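Local coordinates for protein HAD superfamily hydrolase (Brucella suis biovar 1, PDB 6NQ4) that probably acts as a phosphatase of the haloacid dehalogenase superfamily, with a sodium ion bound at the C-terminal end of its parallel sheet, at residues E27-L32 with Q62-K67; A38-V43 with S239-I244; P56-L61 with G92-A97; T70-T75 with R226-I231; I220-L225 with A256-D261. One frame throughout, in Å; residues are numbered along the deposited sequence. Where two conformers were deposited one is given.

Interaction 1: residues E27-L32 with Q62-K67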
# COMPACT_ATOMS: atom_id res chain seq x y z
N GLU A 27 -7.03 -22.04 12.04
CA GLU A 27 -8.09 -22.25 11.07
C GLU A 27 -8.75 -20.95 10.61
O GLU A 27 -9.20 -20.87 9.46
CB GLU A 27 -9.18 -23.15 11.65
N ARG A 28 -8.83 -19.94 11.47
CA ARG A 28 -9.43 -18.67 11.11
C ARG A 28 -8.80 -17.59 11.97
O ARG A 28 -8.08 -17.87 12.93
CB ARG A 28 -10.96 -18.71 11.25
CG ARG A 28 -11.48 -19.10 12.62
CD ARG A 28 -13.01 -19.25 12.61
NE ARG A 28 -13.56 -19.29 13.96
CZ ARG A 28 -14.78 -18.88 14.31
NH1 ARG A 28 -15.61 -18.40 13.39
NH2 ARG A 28 -15.16 -18.95 15.58
N LEU A 29 -9.08 -16.33 11.62
CA LEU A 29 -8.50 -15.20 12.35
C LEU A 29 -8.87 -15.25 13.83
O LEU A 29 -8.06 -14.87 14.69
CB LEU A 29 -8.97 -13.90 11.71
CG LEU A 29 -8.51 -12.62 12.40
CD1 LEU A 29 -6.98 -12.52 12.40
CD2 LEU A 29 -9.12 -11.41 11.73
N ASP A 30 -10.07 -15.74 14.15
CA ASP A 30 -10.53 -15.80 15.54
C ASP A 30 -9.62 -16.63 16.43
O ASP A 30 -9.64 -16.47 17.65
CB ASP A 30 -11.92 -16.43 15.59
CG ASP A 30 -12.88 -15.82 14.59
OD1 ASP A 30 -12.48 -15.60 13.42
OD2 ASP A 30 -14.05 -15.58 14.98
N ASP A 31 -8.82 -17.54 15.85
CA ASP A 31 -7.93 -18.35 16.67
C ASP A 31 -6.69 -17.58 17.12
O ASP A 31 -5.90 -18.12 17.91
CB ASP A 31 -7.52 -19.59 15.90
CG ASP A 31 -8.72 -20.48 15.57
OD1 ASP A 31 -9.63 -20.61 16.42
OD2 ASP A 31 -8.74 -21.06 14.47
N LEU A 32 -6.51 -16.35 16.65
CA LEU A 32 -5.35 -15.52 16.98
C LEU A 32 -5.69 -14.28 17.78
O LEU A 32 -4.80 -13.74 18.45
CB LEU A 32 -4.64 -15.07 15.70
CG LEU A 32 -4.07 -16.15 14.77
CD1 LEU A 32 -3.44 -15.51 13.53
CD2 LEU A 32 -3.05 -16.99 15.51
N GLN A 62 -15.12 -8.09 10.93
CA GLN A 62 -16.25 -7.71 11.78
C GLN A 62 -16.22 -8.45 13.11
O GLN A 62 -16.46 -7.85 14.17
CB GLN A 62 -17.58 -7.98 11.06
CG GLN A 62 -17.86 -7.06 9.88
CD GLN A 62 -19.06 -7.56 9.10
OE1 GLN A 62 -19.22 -8.76 8.89
NE2 GLN A 62 -19.92 -6.64 8.67
N ARG A 63 -15.95 -9.75 13.08
CA ARG A 63 -15.94 -10.53 14.31
C ARG A 63 -14.83 -10.06 15.24
O ARG A 63 -15.03 -9.97 16.46
CB ARG A 63 -15.80 -12.02 14.00
CG ARG A 63 -17.03 -12.66 13.33
CD ARG A 63 -17.03 -14.19 13.45
NE ARG A 63 -15.80 -14.78 12.94
CZ ARG A 63 -15.54 -14.97 11.65
NH1 ARG A 63 -16.44 -14.64 10.73
NH2 ARG A 63 -14.38 -15.50 11.27
N ALA A 64 -13.67 -9.72 14.68
CA ALA A 64 -12.59 -9.21 15.51
C ALA A 64 -12.98 -7.89 16.17
O ALA A 64 -12.72 -7.68 17.37
CB ALA A 64 -11.31 -9.07 14.69
N ARG A 65 -13.60 -6.97 15.42
CA ARG A 65 -14.01 -5.70 16.01
C ARG A 65 -15.06 -5.91 17.09
O ARG A 65 -15.10 -5.17 18.08
CB ARG A 65 -14.55 -4.77 14.94
CG ARG A 65 -13.52 -4.30 13.96
CD ARG A 65 -14.04 -3.16 13.10
NE ARG A 65 -14.13 -1.90 13.83
CZ ARG A 65 -15.24 -1.20 14.05
NH1 ARG A 65 -16.41 -1.63 13.61
NH2 ARG A 65 -15.18 -0.05 14.71
N ALA A 66 -15.93 -6.90 16.91
CA ALA A 66 -16.95 -7.19 17.91
C ALA A 66 -16.34 -7.68 19.21
O ALA A 66 -16.99 -7.61 20.26
CB ALA A 66 -17.95 -8.21 17.38
N LYS A 67 -15.10 -8.18 19.17
CA LYS A 67 -14.38 -8.61 20.36
C LYS A 67 -13.35 -7.57 20.81
O LYS A 67 -12.42 -7.91 21.55
CB LYS A 67 -13.74 -9.98 20.13
CG LYS A 67 -14.73 -11.09 19.76
CD LYS A 67 -14.06 -12.46 19.76
CE LYS A 67 -13.95 -13.03 18.35
NZ LYS A 67 -13.13 -14.28 18.31
O HOH W 1 -11.49 -15.98 20.08

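Interaction 2: residues A38-V43 with S239-I244. With NA (sodium ion), chain H.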
# COMPACT_ATOMS: atom_id res chain seq x y z
N ALA A 38 -4.92 -4.98 18.32
CA ALA A 38 -5.12 -4.29 17.06
C ALA A 38 -4.57 -5.13 15.93
O ALA A 38 -3.71 -6.00 16.13
CB ALA A 38 -4.44 -2.93 17.05
N ILE A 39 -5.06 -4.83 14.73
CA ILE A 39 -4.64 -5.48 13.50
C ILE A 39 -4.33 -4.41 12.48
O ILE A 39 -5.08 -3.43 12.36
CB ILE A 39 -5.78 -6.39 12.99
CG1 ILE A 39 -5.86 -7.66 13.83
CG2 ILE A 39 -5.60 -6.71 11.50
CD1 ILE A 39 -7.10 -8.50 13.53
N PHE A 40 -3.21 -4.56 11.76
CA PHE A 40 -2.92 -3.78 10.55
C PHE A 40 -3.14 -4.74 9.38
O PHE A 40 -2.36 -5.67 9.18
CB PHE A 40 -1.46 -3.30 10.53
CG PHE A 40 -1.09 -2.26 11.59
CD1 PHE A 40 -2.03 -1.70 12.45
CD2 PHE A 40 0.24 -1.86 11.71
CE1 PHE A 40 -1.64 -0.76 13.42
CE2 PHE A 40 0.63 -0.93 12.65
CZ PHE A 40 -0.31 -0.37 13.51
N CYS A 41 -4.22 -4.52 8.62
CA CYS A 41 -4.63 -5.48 7.59
C CYS A 41 -4.48 -4.89 6.20
O CYS A 41 -5.00 -3.80 5.92
CB CYS A 41 -6.07 -5.95 7.83
SG CYS A 41 -6.58 -7.33 6.75
N ASP A 42 -3.85 -5.65 5.31
CA ASP A 42 -3.74 -5.35 3.89
C ASP A 42 -5.13 -5.27 3.24
O ASP A 42 -6.10 -5.87 3.71
CB ASP A 42 -2.99 -6.55 3.31
CG ASP A 42 -2.48 -6.34 1.93
OD1 ASP A 42 -2.37 -5.18 1.51
OD2 ASP A 42 -2.18 -7.37 1.29
N VAL A 43 -5.23 -4.52 2.14
CA VAL A 43 -6.50 -4.36 1.42
C VAL A 43 -6.54 -5.17 0.12
O VAL A 43 -7.25 -6.18 0.03
CB VAL A 43 -6.85 -2.87 1.21
CG1 VAL A 43 -8.15 -2.74 0.38
CG2 VAL A 43 -7.02 -2.14 2.57
N SER A 239 3.87 -5.83 20.60
CA SER A 239 3.51 -7.23 20.80
C SER A 239 2.01 -7.45 20.72
O SER A 239 1.58 -8.60 20.56
CB SER A 239 4.03 -7.71 22.15
OG SER A 239 3.40 -6.99 23.20
N ARG A 240 1.21 -6.39 20.80
CA ARG A 240 -0.25 -6.47 20.77
C ARG A 240 -0.85 -6.12 19.41
O ARG A 240 -2.08 -5.98 19.31
CB ARG A 240 -0.85 -5.57 21.86
CG ARG A 240 -0.32 -5.87 23.26
CD ARG A 240 -0.75 -7.25 23.75
NE ARG A 240 -2.20 -7.38 23.75
CZ ARG A 240 -2.86 -8.47 24.16
NH1 ARG A 240 -2.20 -9.53 24.61
NH2 ARG A 240 -4.19 -8.49 24.11
N ILE A 241 -0.04 -6.00 18.35
CA ILE A 241 -0.53 -5.64 17.02
C ILE A 241 -0.16 -6.76 16.05
O ILE A 241 1.01 -7.17 15.99
CB ILE A 241 0.05 -4.30 16.54
CG1 ILE A 241 -0.27 -3.18 17.55
CG2 ILE A 241 -0.51 -3.95 15.17
CD1 ILE A 241 0.46 -1.87 17.27
N LEU A 242 -1.15 -7.24 15.30
CA LEU A 242 -0.94 -8.26 14.28
C LEU A 242 -1.01 -7.64 12.89
O LEU A 242 -2.01 -7.02 12.53
CB LEU A 242 -2.03 -9.33 14.39
CG LEU A 242 -1.94 -10.49 13.39
CD1 LEU A 242 -0.65 -11.31 13.59
CD2 LEU A 242 -3.19 -11.35 13.50
N GLY A 243 0.04 -7.84 12.09
CA GLY A 243 0.00 -7.46 10.67
C GLY A 243 -0.52 -8.62 9.83
O GLY A 243 -0.17 -9.77 10.08
N ILE A 244 -1.37 -8.31 8.85
CA ILE A 244 -1.92 -9.31 7.94
C ILE A 244 -1.69 -8.85 6.50
O ILE A 244 -2.03 -7.72 6.16
CB ILE A 244 -3.43 -9.50 8.17
CG1 ILE A 244 -3.74 -9.82 9.63
CG2 ILE A 244 -3.99 -10.57 7.21
CD1 ILE A 244 -5.21 -9.92 9.94
NA NA H . -1.91 -7.25 -1.13
O HOH W 2 0.47 -6.73 -0.59
O HOH W 3 -1.77 -6.82 -3.56

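Interaction 3: residues P56-L61 with G92-A97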
# COMPACT_ATOMS: atom_id res chain seq x y z
N PRO A 56 -15.77 -13.62 3.22
CA PRO A 56 -15.17 -14.20 4.44
C PRO A 56 -14.23 -13.25 5.15
O PRO A 56 -14.18 -13.25 6.38
CB PRO A 56 -14.45 -15.45 3.93
CG PRO A 56 -15.20 -15.83 2.67
CD PRO A 56 -15.53 -14.48 2.04
N ALA A 57 -13.45 -12.46 4.40
CA ALA A 57 -12.53 -11.52 5.02
C ALA A 57 -13.28 -10.44 5.76
O ALA A 57 -12.92 -10.07 6.89
CB ALA A 57 -11.63 -10.90 3.95
N ILE A 58 -14.33 -9.90 5.14
CA ILE A 58 -15.16 -8.89 5.80
C ILE A 58 -15.72 -9.45 7.11
O ILE A 58 -15.66 -8.80 8.17
CB ILE A 58 -16.28 -8.43 4.85
CG1 ILE A 58 -15.71 -7.61 3.68
CG2 ILE A 58 -17.39 -7.69 5.62
CD1 ILE A 58 -16.68 -7.41 2.55
N ALA A 59 -16.23 -10.68 7.06
CA ALA A 59 -16.83 -11.27 8.25
C ALA A 59 -15.80 -11.49 9.36
O ALA A 59 -16.09 -11.25 10.54
CB ALA A 59 -17.53 -12.58 7.89
N ALA A 60 -14.59 -11.92 8.99
CA ALA A 60 -13.54 -12.12 9.98
C ALA A 60 -13.16 -10.81 10.66
O ALA A 60 -12.95 -10.76 11.88
CB ALA A 60 -12.32 -12.75 9.30
N LEU A 61 -13.05 -9.72 9.88
CA LEU A 61 -12.73 -8.43 10.47
C LEU A 61 -13.87 -7.93 11.37
O LEU A 61 -13.62 -7.39 12.45
CB LEU A 61 -12.38 -7.43 9.37
CG LEU A 61 -11.13 -7.79 8.56
CD1 LEU A 61 -10.99 -6.85 7.40
CD2 LEU A 61 -9.85 -7.78 9.42
N GLY A 92 -18.77 -3.05 -1.70
CA GLY A 92 -19.54 -3.79 -0.72
C GLY A 92 -18.90 -4.00 0.64
O GLY A 92 -19.43 -4.77 1.44
N VAL A 93 -17.79 -3.33 0.94
CA VAL A 93 -17.19 -3.41 2.27
C VAL A 93 -17.95 -2.50 3.23
O VAL A 93 -17.96 -1.27 3.04
CB VAL A 93 -15.71 -3.03 2.22
CG1 VAL A 93 -15.07 -3.21 3.62
CG2 VAL A 93 -14.98 -3.83 1.14
N PRO A 94 -18.56 -3.04 4.28
CA PRO A 94 -19.29 -2.21 5.24
C PRO A 94 -18.32 -1.49 6.16
O PRO A 94 -17.23 -1.98 6.47
CB PRO A 94 -20.10 -3.24 6.04
CG PRO A 94 -19.25 -4.46 6.03
CD PRO A 94 -18.59 -4.47 4.64
N GLU A 95 -18.72 -0.29 6.59
CA GLU A 95 -17.81 0.49 7.42
C GLU A 95 -17.57 -0.15 8.78
O GLU A 95 -16.53 0.11 9.40
CB GLU A 95 -18.19 1.99 7.47
CG GLU A 95 -19.61 2.31 7.91
CD GLU A 95 -20.11 3.71 7.47
OE1 GLU A 95 -20.24 4.60 8.35
OE2 GLU A 95 -20.38 3.90 6.26
N ASN A 96 -18.48 -1.04 9.24
CA ASN A 96 -18.27 -1.71 10.52
C ASN A 96 -17.19 -2.80 10.47
O ASN A 96 -16.96 -3.46 11.49
CB ASN A 96 -19.59 -2.21 11.14
CG ASN A 96 -20.23 -3.36 10.36
OD1 ASN A 96 -19.64 -3.91 9.44
ND2 ASN A 96 -21.46 -3.72 10.75
N ALA A 97 -16.54 -3.02 9.32
CA ALA A 97 -15.46 -3.99 9.23
C ALA A 97 -14.09 -3.42 9.58
O ALA A 97 -13.11 -4.17 9.64
CB ALA A 97 -15.40 -4.61 7.83

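Interaction 4: residues T70-T75 with R226-I231. With PO4 (phosphate ion), chain G.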
# COMPACT_ATOMS: atom_id res chain seq x y z
N THR A 70 -9.06 -3.39 17.45
CA THR A 70 -9.07 -2.26 16.53
C THR A 70 -8.49 -2.68 15.19
O THR A 70 -7.43 -3.31 15.14
CB THR A 70 -8.27 -1.09 17.12
OG1 THR A 70 -8.83 -0.74 18.38
CG2 THR A 70 -8.32 0.14 16.21
N ILE A 71 -9.16 -2.33 14.09
CA ILE A 71 -8.73 -2.71 12.74
C ILE A 71 -8.29 -1.46 11.98
O ILE A 71 -9.11 -0.57 11.71
CB ILE A 71 -9.86 -3.40 11.95
CG1 ILE A 71 -10.40 -4.63 12.68
CG2 ILE A 71 -9.36 -3.78 10.55
CD1 ILE A 71 -9.39 -5.68 12.99
N ILE A 72 -7.02 -1.41 11.60
CA ILE A 72 -6.53 -0.41 10.68
C ILE A 72 -6.27 -1.12 9.36
O ILE A 72 -5.44 -2.03 9.31
CB ILE A 72 -5.23 0.26 11.17
CG1 ILE A 72 -5.32 0.66 12.64
CG2 ILE A 72 -4.86 1.44 10.25
CD1 ILE A 72 -6.37 1.71 12.99
N LEU A 73 -6.93 -0.69 8.30
CA LEU A 73 -6.58 -1.20 6.98
C LEU A 73 -5.40 -0.38 6.47
O LEU A 73 -5.45 0.85 6.46
CB LEU A 73 -7.76 -1.10 6.03
CG LEU A 73 -9.00 -1.88 6.48
CD1 LEU A 73 -10.11 -1.75 5.43
CD2 LEU A 73 -8.65 -3.33 6.73
N VAL A 74 -4.30 -1.05 6.12
CA VAL A 74 -3.06 -0.39 5.75
C VAL A 74 -2.74 -0.85 4.33
O VAL A 74 -2.48 -2.04 4.10
CB VAL A 74 -1.92 -0.74 6.72
CG1 VAL A 74 -0.62 -0.04 6.33
CG2 VAL A 74 -2.32 -0.39 8.18
N THR A 75 -2.77 0.08 3.38
CA THR A 75 -2.69 -0.26 1.97
C THR A 75 -1.70 0.63 1.26
O THR A 75 -1.55 1.80 1.58
CB THR A 75 -4.09 -0.11 1.30
OG1 THR A 75 -3.97 -0.30 -0.12
CG2 THR A 75 -4.70 1.26 1.55
N ARG A 226 -0.07 5.59 15.11
CA ARG A 226 -0.72 6.78 15.66
C ARG A 226 -2.23 6.64 15.62
O ARG A 226 -2.93 7.07 16.55
CB ARG A 226 -0.28 8.04 14.92
CG ARG A 226 1.12 8.51 15.24
CD ARG A 226 1.38 9.87 14.64
NE ARG A 226 1.34 9.89 13.18
CZ ARG A 226 2.38 9.58 12.40
NH1 ARG A 226 3.53 9.21 12.95
NH2 ARG A 226 2.28 9.65 11.09
N ALA A 227 -2.75 6.03 14.56
CA ALA A 227 -4.20 5.84 14.44
C ALA A 227 -4.74 4.93 15.54
O ALA A 227 -5.74 5.26 16.18
CB ALA A 227 -4.55 5.34 13.04
N VAL A 228 -4.08 3.78 15.78
CA VAL A 228 -4.52 2.87 16.84
C VAL A 228 -4.45 3.54 18.20
O VAL A 228 -5.34 3.38 19.04
CB VAL A 228 -3.67 1.59 16.84
CG1 VAL A 228 -4.08 0.70 18.02
CG2 VAL A 228 -3.79 0.85 15.57
N GLU A 229 -3.35 4.26 18.45
CA GLU A 229 -3.16 4.84 19.77
C GLU A 229 -4.19 5.92 20.04
O GLU A 229 -4.69 6.05 21.17
CB GLU A 229 -1.73 5.34 19.94
CG GLU A 229 -0.75 4.17 19.97
CD GLU A 229 0.67 4.55 20.28
OE1 GLU A 229 1.08 5.69 19.92
OE2 GLU A 229 1.38 3.71 20.88
N SER A 230 -4.56 6.66 19.00
CA SER A 230 -5.62 7.64 19.18
C SER A 230 -6.97 6.96 19.42
O SER A 230 -7.72 7.37 20.30
CB SER A 230 -5.69 8.59 17.99
OG SER A 230 -6.67 9.58 18.22
N ILE A 231 -7.27 5.91 18.65
CA ILE A 231 -8.54 5.19 18.80
C ILE A 231 -8.64 4.54 20.17
O ILE A 231 -9.68 4.62 20.83
CB ILE A 231 -8.71 4.16 17.66
CG1 ILE A 231 -8.96 4.88 16.34
CG2 ILE A 231 -9.85 3.18 17.97
CD1 ILE A 231 -8.65 4.04 15.15
P PO4 G . -2.15 -3.29 -0.88
O1 PO4 G . -2.02 -4.82 -0.94
O2 PO4 G . -3.56 -2.89 -0.50
O3 PO4 G . -1.90 -2.96 -2.37
O4 PO4 G . -1.06 -2.69 -0.03

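Interaction 5: residues I220-L225 with A256-D261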
# COMPACT_ATOMS: atom_id res chain seq x y z
N ILE A 220 4.50 4.53 6.98
CA ILE A 220 3.10 4.09 6.97
C ILE A 220 2.76 3.34 8.25
O ILE A 220 1.63 3.46 8.77
CB ILE A 220 2.80 3.29 5.69
CG1 ILE A 220 1.28 3.18 5.48
CG2 ILE A 220 3.49 1.92 5.69
CD1 ILE A 220 0.90 2.54 4.15
N TYR A 221 3.72 2.59 8.81
CA TYR A 221 3.49 1.87 10.06
C TYR A 221 3.36 2.83 11.22
O TYR A 221 2.52 2.62 12.10
CB TYR A 221 4.59 0.83 10.31
CG TYR A 221 4.45 -0.32 9.34
CD1 TYR A 221 3.55 -1.35 9.59
CD2 TYR A 221 5.13 -0.31 8.13
CE1 TYR A 221 3.37 -2.38 8.67
CE2 TYR A 221 4.94 -1.31 7.21
CZ TYR A 221 4.06 -2.34 7.48
OH TYR A 221 3.86 -3.35 6.56
N GLU A 222 4.18 3.89 11.24
CA GLU A 222 4.04 4.88 12.31
C GLU A 222 2.70 5.59 12.23
O GLU A 222 2.09 5.90 13.26
CB GLU A 222 5.22 5.86 12.25
CG GLU A 222 6.53 5.25 12.73
CD GLU A 222 7.73 6.14 12.53
OE1 GLU A 222 7.67 7.05 11.68
OE2 GLU A 222 8.75 5.94 13.24
N ALA A 223 2.21 5.83 11.00
CA ALA A 223 0.90 6.45 10.86
C ALA A 223 -0.21 5.51 11.32
O ALA A 223 -1.16 5.94 12.00
CB ALA A 223 0.68 6.88 9.41
N ALA A 224 -0.10 4.22 11.00
CA ALA A 224 -1.06 3.25 11.50
C ALA A 224 -1.01 3.14 13.02
O ALA A 224 -2.05 3.02 13.68
CB ALA A 224 -0.82 1.88 10.85
N LEU A 225 0.20 3.19 13.60
CA LEU A 225 0.32 3.16 15.06
C LEU A 225 -0.29 4.41 15.69
O LEU A 225 -1.00 4.30 16.70
CB LEU A 225 1.79 2.99 15.46
CG LEU A 225 2.10 2.87 16.96
CD1 LEU A 225 1.32 1.71 17.54
CD2 LEU A 225 3.60 2.71 17.18
N ALA A 256 7.48 -7.13 10.02
CA ALA A 256 8.65 -7.66 10.72
C ALA A 256 9.63 -6.54 11.06
O ALA A 256 10.13 -6.48 12.19
CB ALA A 256 9.31 -8.73 9.86
N ASP A 257 9.91 -5.65 10.10
CA ASP A 257 10.86 -4.57 10.36
C ASP A 257 10.34 -3.58 11.40
O ASP A 257 11.14 -2.94 12.10
CB ASP A 257 11.18 -3.82 9.06
CG ASP A 257 12.04 -4.62 8.10
OD1 ASP A 257 12.59 -5.68 8.50
OD2 ASP A 257 12.19 -4.17 6.95
N PHE A 258 9.02 -3.44 11.53
CA PHE A 258 8.43 -2.58 12.55
C PHE A 258 8.29 -3.29 13.88
O PHE A 258 7.93 -2.65 14.87
CB PHE A 258 7.06 -2.10 12.06
CG PHE A 258 6.50 -0.92 12.81
CD1 PHE A 258 7.20 0.28 12.88
CD2 PHE A 258 5.25 -0.99 13.41
CE1 PHE A 258 6.67 1.37 13.55
CE2 PHE A 258 4.71 0.10 14.07
CZ PHE A 258 5.42 1.28 14.14
N GLY A 259 8.57 -4.59 13.94
CA GLY A 259 8.49 -5.33 15.18
C GLY A 259 7.15 -5.97 15.46
O GLY A 259 6.86 -6.26 16.63
N LEU A 260 6.33 -6.24 14.44
CA LEU A 260 5.02 -6.84 14.62
C LEU A 260 5.02 -8.30 14.18
O LEU A 260 5.69 -8.67 13.21
CB LEU A 260 3.95 -6.13 13.77
CG LEU A 260 3.94 -4.60 13.85
CD1 LEU A 260 2.82 -4.06 12.96
CD2 LEU A 260 3.80 -4.10 15.29
N ASP A 261 4.23 -9.11 14.89
CA ASP A 261 3.87 -10.43 14.40
C ASP A 261 3.10 -10.30 13.10
O ASP A 261 2.39 -9.30 12.86
CB ASP A 261 2.97 -11.14 15.42
CG ASP A 261 3.68 -11.50 16.72
OD1 ASP A 261 4.93 -11.39 16.83
OD2 ASP A 261 2.97 -11.92 17.66

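Interaction 1: residues E27-L32 with Q62-K67
Asp30 and Arg63 form a bidentate salt bridge in which the guanidinium presents its NE side rather than its outer end. Arg63 NE gives OD2 of Asp30 a nearly straight bond of 2.8 Å, taken on the syn lone pair, while Arg63 NH2 reaches OD1 of Asp30 at 2.9 Å. Carboxylate and guanidinium lie only 20° from a common plane, and the two bonds together fix the rotation of both groups. The Arg63 chain bends at chi3 (-54°) to turn this side toward the acid. Over one face of its guanidinium lies NH1 of Arg28, 3.7 Å from Arg63 NE, and OD2 of Asp30 sits above the centre of the Arg28 guanidinium, a contact of charges alone. Lys67 NZ completes the salt-bridge network with a long approach of 3.7 Å to Asp30 OD2. Three basic groups thus gather round one carboxylate, which would probably favour its ionised form. The network fastens the loop ahead of strand 38-41 to the C-terminal part of helix 55-66, on the outside of the Rossmann-like core. A water, accepting from Lys67 NZ and donating to the carbonyl O of Asp30, adds a second link. Beneath the charges, Leu29 CD2 rests 4.4 Å from Ala64 CB. Farther out, the C-terminal carboxylate of Val304 forms a second salt bridge with Arg63 NH2, and backbone bonds join Leu29 to Val304.

Interaction 2: residues A38-V43 with S239-I244
Ile241 holds CG2 anti to its own nitrogen while Phe40 swings its ring beside its own (chi1 -67°), and the methyl comes to stand over the centre of the Phe40 ring. This CH-pi contact puts Ile241 CG2 3.7 Å from the Phe40 ring centroid and only 7° off the normal. On the other face of the sheet, Ile39 CG2 meets Ile244 CD1 at 3.6 Å, and the sulfur of Cys41 lies against Ile244 CB. The backbones form a parallel ladder pairing Ala38 with Ile241 through Cys41 with Ile244. Its bonds run alternately from one strand to the other, including Phe40 N to Leu242 O and Ile244 N to Phe40 O, both 2.8 Å. The last rung, Asp42 N to Ile244 O at 2.9 Å, holds the backbone of Asp42 in place. From there Asp42 OD2 binds the sodium ion at 2.4 Å, beside two waters, Asp246, the carbonyl of Trp44 and an oxygen of the bound phosphate ion, while OD1 has a salt bridge to Lys215. An aspartate at the end of this first strand is the hallmark of the haloacid dehalogenase active site. Strand 70-75 flanks 38-41 on its other edge, and strand 261-265 flanks 241-245. Helix 218-232 packs on the face bearing Ala38, Phe40 and Ile241, with Leu29 of the N-terminal loop on the Ile39 and Ile244 face.

Interaction 3: residues P56-L61 with G92-A97
Ile58 is the first residue of 56-61 to meet the loop 92-97, and it does so with two branches. Its CG2, set anti to the backbone nitrogen, touches the ring of Pro94, 3.6 Å from Pro94 CD and nearly as close to CG. The longer branch, with CG1 beside the nitrogen (chi1 -69°) and then extended, carries CD1 to the backbone where the loop begins. There Ile58 CD1 lies 4.0 Å from Val93 CA and at the same distance from Gly92 O, with Val93 CG2 slightly farther off. The side chain therefore lies along the bend from Gly92 to Pro94. That bend follows a Schellman motif: Gly92 takes positive phi (94°) as helix 81-90 ends, and the chain then turns through a short 3-10 segment at 95-97 before strand 100-103. The contact accordingly joins two successive helical connections of the Rossmann-like fold, helix 55-66 and the loop that follows helix 81-90. One turn after Ile58, Leu61 approaches Ala97, where the backbones of the two segments are nearest. Leu61 CB comes within 3.4 Å of Ala97 O, and its CD1 is near the same oxygen. This carbonyl is buried by the contact and finds no hydrogen-bond donor, so carbon lies where a polar partner might be expected. The methyl of Ala97 stands between the two hydrophobic residues, 4.3 Å from Ile58 CG2 and 4.4 Å from Leu61 CB. Further along the same helix, Gln62 and Arg65 hydrogen-bond to Asn96, adding polar ties to an otherwise apolar contact.

Interaction 4: residues T70-T75 with R226-I231
Ile72 and Thr70 project from strand 70-75 onto helix 226-231, where Val228 and Ile231 receive them. Ile72 contributes most. Both of its first torsions lie near -60° (chi1 -47°, chi2 -63°), which folds CD1 toward the helix. CG1 of Ile72 presses against CG2 of Val228 at 3.3 Å, closer than ordinary van der Waals packing; because Val228 was modelled in two conformers, that tightness is doubtful. Beyond it, CD1 of Ile72 lies 3.9 Å from CD1 of Ile231, the two side chains lying alongside and pointing opposite ways, and 4.1 Å from the methyl of Ala227. The isoleucine end therefore rests among Ala227 and Val228 and, one turn on, Ile231. Thr70, two positions earlier on the same face of the strand, uses its methyl: CG2 of Thr70 is 3.8 Å from CG2 of Ile231. Its hydroxyl is turned beside the backbone nitrogen and bonds to Arg232, leaving the methyl to the contact. Strand and helix axes run nearly antiparallel, at 155° and 9.2 Å apart. At the other end of the strand, Thr75 OG1 donates a 2.6 Å hydrogen bond to O2 of a phosphate ion that probably came from the crystallisation liquor. The ion is also bonded by Asn76 N, Trp44 N and Lys215. A helix laid antiparallel along the strands of a parallel sheet, with a threonine at the strand's C-terminal end facing the anion, is the arrangement of haloacid dehalogenase hydrolases, in which a Thr or Ser at this place commonly binds the substrate phosphate.

Interaction 5: residues I220-L225 with A256-D261
The Phe258 ring carries CB of Tyr221 over one face, a CH-pi contact 3.5 Å from the Phe258 centroid and 8° off its normal. At the rim of the ring, Leu225 CD2 approaches near the plane, 3.8 Å from Phe258 CZ, and Leu260 CD1, from the segment of Phe258 itself, also lies in plane at the edge. Glu222 sends its aliphatic CG obliquely toward Phe258 CE1 at 4.0 Å. The two aromatic rings themselves meet only obliquely, with planes 34° apart and centroids separated by 5.6 Å, so the methylene of Tyr221, rather than its ring, does the close packing. Phe258 reaches this place with CG anti to its nitrogen (chi1 -163°), pointing from the last turn of its helix into the neighbouring one. Gly259 follows with positive phi in a Schellman motif that ends helix 248-258; Leu260, just after it, brings CD1 to 4.4 Å from Tyr221 CD1. Lys238 adds a cation-pi contact to the Phe258 ring. The contact thus joins helix 218-232 to the end of helix 248-258, while Tyr221 and Leu260 both rest on Phe40 of strand 38-41, and Leu225 on Ile241 of strand 241-245.

In the fold
From the N terminus, interaction 1 closes the first loop, bringing the leading segment onto helix 55-66. Interaction 2 opens inside that loop and crosses it, closing later to pair strand 38-41 with strand 241-245. Interactions 3 and 4 nest within its span: interaction 3, which crosses interaction 1, links helix 55-66 to the turn before strand 100-103, and interaction 4, which crosses interaction 3, sets helix 218-232 on strand 70-75. Interaction 5 begins on that helix and crosses 2 and 4, tying it to the end of helix 248-258. Interactions 2, 4 and 5 meet at Phe40, which touches Val228, Ala224 and Leu260, whereas 1 and 3 share helix 55-66 and meet through Gln62, Arg65 and Asn96.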